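Local coordinates for Ral guanine nucleotide dissociation stimulator-like 2 (Mus musculus, PDB 4JGW), which probably acts as a guanine nucleotide exchange factor and putative effector of Ras or Rap, its REM and CDC25-homology regions being held in this chain, at residues V261-G266 with E292-V297; A312-L317 with R338-L343. One frame throughout, in Å; residues are numbered along the deposited sequence.

Contact 1. Residues V261-G266 with E292-V297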
loop_
_atom_site.group_PDB
_atom_site.type_symbol
_atom_site.label_atom_id
_atom_site.label_comp_id
_atom_site.label_asym_id
_atom_site.label_seq_id
_atom_site.Cartn_x
_atom_site.Cartn_y
_atom_site.Cartn_z
ATOM N N VAL A 261 -2.175 -15.761 20.096
ATOM C CA VAL A 261 -3.324 -16.523 20.589
ATOM C C VAL A 261 -2.905 -17.955 20.947
ATOM O O VAL A 261 -3.203 -18.444 22.039
ATOM C CB VAL A 261 -4.482 -16.539 19.553
ATOM C CG1 VAL A 261 -5.588 -17.496 19.978
ATOM C CG2 VAL A 261 -5.047 -15.132 19.352
ATOM N N SER A 262 -2.188 -18.596 20.026
ATOM C CA SER A 262 -1.741 -19.980 20.169
ATOM C C SER A 262 -0.829 -20.202 21.384
ATOM O O SER A 262 -1.036 -21.145 22.154
ATOM C CB SER A 262 -1.048 -20.435 18.880
ATOM O OG SER A 262 -0.602 -21.775 18.969
ATOM N N SER A 263 0.161 -19.326 21.559
ATOM C CA SER A 263 1.147 -19.475 22.635
ATOM C C SER A 263 0.568 -19.180 24.014
ATOM O O SER A 263 0.874 -19.883 24.979
ATOM C CB SER A 263 2.384 -18.610 22.378
ATOM O OG SER A 263 2.149 -17.255 22.699
ATOM N N VAL A 264 -0.262 -18.140 24.097
ATOM C CA VAL A 264 -0.955 -17.792 25.338
ATOM C C VAL A 264 -1.857 -18.946 25.788
ATOM O O VAL A 264 -1.924 -19.262 26.977
ATOM C CB VAL A 264 -1.753 -16.463 25.203
ATOM C CG1 VAL A 264 -2.747 -16.291 26.344
ATOM C CG2 VAL A 264 -0.801 -15.275 25.155
ATOM N N LEU A 265 -2.526 -19.584 24.830
ATOM C CA LEU A 265 -3.361 -20.747 25.121
ATOM C C LEU A 265 -2.538 -22.031 25.257
ATOM O O LEU A 265 -3.065 -23.069 25.660
ATOM C CB LEU A 265 -4.455 -20.915 24.060
ATOM C CG LEU A 265 -5.554 -19.847 24.015
ATOM C CD1 LEU A 265 -6.422 -20.035 22.782
ATOM C CD2 LEU A 265 -6.408 -19.852 25.280
ATOM N N GLY A 266 -1.250 -21.946 24.922
ATOM C CA GLY A 266 -0.330 -23.083 24.994
ATOM C C GLY A 266 -0.749 -24.240 24.108
ATOM O O GLY A 266 -0.483 -25.402 24.422
ATOM N N GLU A 292 2.688 -11.303 29.480
ATOM C CA GLU A 292 3.713 -10.287 29.736
ATOM C C GLU A 292 4.775 -10.263 28.637
ATOM O O GLU A 292 5.227 -9.193 28.226
ATOM C CB GLU A 292 4.374 -10.525 31.100
ATOM C CG GLU A 292 3.490 -10.177 32.303
ATOM C CD GLU A 292 3.889 -10.909 33.584
ATOM O OE1 GLU A 292 4.986 -11.509 33.632
ATOM O OE2 GLU A 292 3.098 -10.880 34.551
ATOM N N LYS A 293 5.158 -11.448 28.162
ATOM C CA LYS A 293 6.148 -11.578 27.097
ATOM C C LYS A 293 5.685 -10.938 25.787
ATOM O O LYS A 293 6.430 -10.172 25.171
ATOM C CB LYS A 293 6.507 -13.051 26.869
ATOM C CG LYS A 293 7.643 -13.279 25.875
ATOM C CD LYS A 293 8.959 -12.737 26.411
ATOM C CE LYS A 293 10.091 -13.003 25.450
ATOM N NZ LYS A 293 11.393 -13.061 26.165
ATOM N N TRP A 294 4.459 -11.257 25.375
ATOM C CA TRP A 294 3.888 -10.719 24.142
ATOM C C TRP A 294 3.615 -9.221 24.222
ATOM O O TRP A 294 3.773 -8.508 23.227
ATOM C CB TRP A 294 2.616 -11.475 23.751
ATOM C CG TRP A 294 2.885 -12.810 23.123
ATOM C CD1 TRP A 294 2.611 -14.035 23.656
ATOM C CD2 TRP A 294 3.491 -13.053 21.845
ATOM N NE1 TRP A 294 3.006 -15.027 22.792
ATOM C CE2 TRP A 294 3.547 -14.454 21.671
ATOM C CE3 TRP A 294 3.995 -12.226 20.832
ATOM C CZ2 TRP A 294 4.080 -15.048 20.523
ATOM C CZ3 TRP A 294 4.527 -12.817 19.690
ATOM C CH2 TRP A 294 4.564 -14.217 19.547
ATOM N N ILE A 295 3.208 -8.755 25.404
ATOM C CA ILE A 295 3.036 -7.325 25.667
ATOM C C ILE A 295 4.354 -6.586 25.419
ATOM O O ILE A 295 4.376 -5.541 24.763
ATOM C CB ILE A 295 2.522 -7.057 27.114
ATOM C CG1 ILE A 295 1.042 -7.436 27.238
ATOM C CG2 ILE A 295 2.718 -5.594 27.510
ATOM C CD1 ILE A 295 0.544 -7.577 28.672
ATOM N N ARG A 296 5.443 -7.149 25.939
ATOM C CA ARG A 296 6.773 -6.572 25.786
ATOM C C ARG A 296 7.258 -6.635 24.335
ATOM O O ARG A 296 7.915 -5.710 23.860
ATOM C CB ARG A 296 7.765 -7.262 26.733
ATOM C CG ARG A 296 9.217 -6.805 26.609
ATOM C CD ARG A 296 9.413 -5.323 26.928
ATOM N NE ARG A 296 9.065 -4.996 28.309
ATOM C CZ ARG A 296 9.857 -5.209 29.358
ATOM N NH1 ARG A 296 11.053 -5.763 29.198
ATOM N NH2 ARG A 296 9.445 -4.872 30.569
ATOM N N VAL A 297 6.929 -7.724 23.643
ATOM C CA VAL A 297 7.238 -7.860 22.217
ATOM C C VAL A 297 6.511 -6.781 21.407
ATOM O O VAL A 297 7.095 -6.178 20.502
ATOM C CB VAL A 297 6.895 -9.275 21.683
ATOM C CG1 VAL A 297 6.947 -9.319 20.154
ATOM C CG2 VAL A 297 7.845 -10.306 22.269
#

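Contact 2. Residues A312-L317 with R338-L343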
loop_
_atom_site.group_PDB
_atom_site.type_symbol
_atom_site.label_atom_id
_atom_site.label_comp_id
_atom_site.label_asym_id
_atom_site.label_seq_id
_atom_site.Cartn_x
_atom_site.Cartn_y
_atom_site.Cartn_z
ATOM N N ALA A 312 -1.058 -6.488 15.382
ATOM C CA ALA A 312 -1.224 -7.937 15.325
ATOM C C ALA A 312 -1.264 -8.535 16.728
ATOM O O ALA A 312 -2.142 -9.338 17.039
ATOM C CB ALA A 312 -0.117 -8.573 14.500
ATOM N N VAL A 313 -0.324 -8.115 17.571
ATOM C CA VAL A 313 -0.215 -8.624 18.934
ATOM C C VAL A 313 -1.328 -8.075 19.827
ATOM O O VAL A 313 -1.967 -8.832 20.556
ATOM C CB VAL A 313 1.185 -8.334 19.546
ATOM C CG1 VAL A 313 1.249 -8.779 20.998
ATOM C CG2 VAL A 313 2.275 -9.032 18.739
ATOM N N VAL A 314 -1.562 -6.765 19.759
ATOM C CA VAL A 314 -2.568 -6.118 20.603
ATOM C C VAL A 314 -3.998 -6.602 20.301
ATOM O O VAL A 314 -4.787 -6.802 21.225
ATOM C CB VAL A 314 -2.451 -4.561 20.570
ATOM C CG1 VAL A 314 -3.167 -3.963 19.364
ATOM C CG2 VAL A 314 -2.986 -3.952 21.854
ATOM N N SER A 315 -4.315 -6.809 19.021
ATOM C CA SER A 315 -5.641 -7.294 18.629
ATOM C C SER A 315 -5.834 -8.753 19.031
ATOM O O SER A 315 -6.940 -9.165 19.390
ATOM C CB SER A 315 -5.887 -7.109 17.129
ATOM O OG SER A 315 -5.021 -7.920 16.354
ATOM N N ALA A 316 -4.749 -9.523 18.968
ATOM C CA ALA A 316 -4.742 -10.908 19.433
ATOM C C ALA A 316 -4.987 -10.994 20.940
ATOM O O ALA A 316 -5.701 -11.879 21.404
ATOM C CB ALA A 316 -3.434 -11.582 19.067
ATOM N N LEU A 317 -4.395 -10.068 21.692
ATOM C CA LEU A 317 -4.547 -10.031 23.147
ATOM C C LEU A 317 -5.895 -9.458 23.599
ATOM O O LEU A 317 -6.338 -9.723 24.720
ATOM C CB LEU A 317 -3.392 -9.257 23.794
ATOM C CG LEU A 317 -1.994 -9.889 23.785
ATOM C CD1 LEU A 317 -0.976 -8.930 24.383
ATOM C CD2 LEU A 317 -1.966 -11.217 24.529
ATOM N N ARG A 338 -0.328 -1.570 32.356
ATOM C CA ARG A 338 -0.285 -0.154 31.979
ATOM C C ARG A 338 0.335 0.051 30.598
ATOM O O ARG A 338 -0.106 0.918 29.841
ATOM C CB ARG A 338 0.471 0.665 33.029
ATOM N N VAL A 339 1.354 -0.747 30.281
ATOM C CA VAL A 339 1.960 -0.753 28.948
ATOM C C VAL A 339 0.948 -1.233 27.907
ATOM O O VAL A 339 0.815 -0.630 26.840
ATOM C CB VAL A 339 3.254 -1.618 28.898
ATOM C CG1 VAL A 339 3.699 -1.868 27.458
ATOM C CG2 VAL A 339 4.379 -0.953 29.690
ATOM N N PHE A 340 0.230 -2.308 28.233
ATOM C CA PHE A 340 -0.773 -2.883 27.337
ATOM C C PHE A 340 -1.934 -1.925 27.047
ATOM O O PHE A 340 -2.376 -1.820 25.904
ATOM C CB PHE A 340 -1.293 -4.217 27.887
ATOM C CG PHE A 340 -2.347 -4.863 27.028
ATOM C CD1 PHE A 340 -2.055 -5.280 25.735
ATOM C CD2 PHE A 340 -3.632 -5.064 27.520
ATOM C CE1 PHE A 340 -3.029 -5.878 24.941
ATOM C CE2 PHE A 340 -4.612 -5.662 26.734
ATOM C CZ PHE A 340 -4.309 -6.071 25.442
ATOM N N SER A 341 -2.416 -1.235 28.081
ATOM C CA SER A 341 -3.457 -0.214 27.926
ATOM C C SER A 341 -2.990 0.922 27.016
ATOM O O SER A 341 -3.748 1.400 26.167
ATOM C CB SER A 341 -3.872 0.349 29.289
ATOM O OG SER A 341 -4.398 -0.666 30.124
ATOM N N SER A 342 -1.737 1.337 27.202
ATOM C CA SER A 342 -1.101 2.365 26.381
ATOM C C SER A 342 -0.985 1.927 24.920
ATOM O O SER A 342 -1.101 2.750 24.011
ATOM C CB SER A 342 0.282 2.712 26.947
ATOM O OG SER A 342 0.928 3.709 26.176
ATOM N N LEU A 343 -0.760 0.631 24.705
ATOM C CA LEU A 343 -0.698 0.062 23.358
ATOM C C LEU A 343 -2.082 -0.065 22.728
ATOM O O LEU A 343 -2.225 0.037 21.508
ATOM C CB LEU A 343 -0.003 -1.304 23.372
ATOM C CG LEU A 343 1.511 -1.338 23.604
ATOM C CD1 LEU A 343 1.967 -2.748 23.945
ATOM C CD2 LEU A 343 2.280 -0.794 22.401
#

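Contact 1. Residues V261-G266 with E292-V297
Between Ser-263 and Trp-294 runs a single polar link of unusual shortness: the indole NE1 donates to Ser-263 OG at a modelled 2.4 Å, a value too small for an ordinary N-H...O bond and therefore doubtful as a measure of strength. The direction is clear, because the indole nitrogen's lone pair belongs to the aromatic system, leaving NE1 only its N-H to give. The N-H...O angle is 147°, moderately bent, and OG lies near the plane of the ring, at its edge. Behind the hydroxyl, Ser-263 CB is also in plane, 3.7 Å from Trp-294 NE1. Two torsions set up the meeting. Trp-294 CG stands anti to its own carbonyl carbon (chi1 -77°), which carries the long indole across the gap, while Ser-263 OG sits between its backbone N and carbonyl carbon, close to the helix backbone. There the hydroxyl also makes weak hydrogen bonds to the carbonyl oxygens of Ala-259 and Val-260. Serine suits the place because it is small and offers an acceptor to a buried N-H; tryptophan suits it because the side chain must span segments whose nearest CA atoms, those of Val-264 and Trp-294, are 8.7 Å apart. Val-264 adds the apolar part, its CG2 lying 3.9 Å from Trp-294 CD1. Two residues after Val-264, Gly-266 is the C-prime residue of the Schellman motif that closes the helix, its positive phi of 60° being easy for glycine. The contact thus joins the C-terminal end of helix 244-264 to the middle of helix 284-303 within the RasGEF domain. Val-198 touches the indole and Pro-195 the serine, helix 459-469 packs on Leu-265, and beyond Gly-266 the chain enters the two-stranded antiparallel sheet of 267-269 and 277-279.

Contact 2. Residues A312-L317 with R338-L343
Two helices of the RasGEF domain, 307-318 and 334-344, meet here mainly through apolar side chains, with no hydrogen bond across the pair, their local axes 10.8 Å apart and crossing at -109°. Phe-340 bridges most of the gap. Its CG is anti to the backbone N (chi1 179°), which swings the ring toward the other helix, and one corner of the ring, CE1, does most of the touching. Val-314 CG2 approaches Phe-340 CE1 to 3.6 Å, and Leu-317 CB reaches the same Phe-340 CE1 at 3.6 Å, while the leucine's CD1 also lies against CE1. Val-314 and Leu-317 are three positions apart, so both project from one side of their helix. A flat, broad phenylalanine can touch both at once, and the branched aliphatic residues give it carbon to rest on. Leu-343, one turn after Phe-340, extends the contact: its CB stands 4.3 Å from Val-314 CG2. Elsewhere Phe-340 meets the Trp-329 ring, the planes inclined at about 30°, and Leu-317 also packs on Leu-291 of helix 284-303. These steeply crossed helices belong to the mainly helical core of the CDC25-homology (RasGEF) domain.

Helix 284-303 ties the two contacts together: through Trp-294 it takes part in contact 1, and the next residue, Ile-295, packs against both helices of contact 2. Ile-295 CG1 lies 3.8 Å from Leu-317 CD1, and Ile-295 CG2 lies 3.9 Å from Val-339 CG1. The backbone joins in as well, Trp-294 O coming to 3.4 Å from Val-313 CG1. The centres of the contacts are about 11 Å apart, and both segments of contact 1 precede those of contact 2 in the sequence, helix 307-318 following directly on helix 284-303. Helix 244-264 reaches across too, its Val-260 touching Ala-316 and Leu-317. The inward-facing side chains of the four segments thus pack together within the RasGEF domain, the region associated with exchange activity.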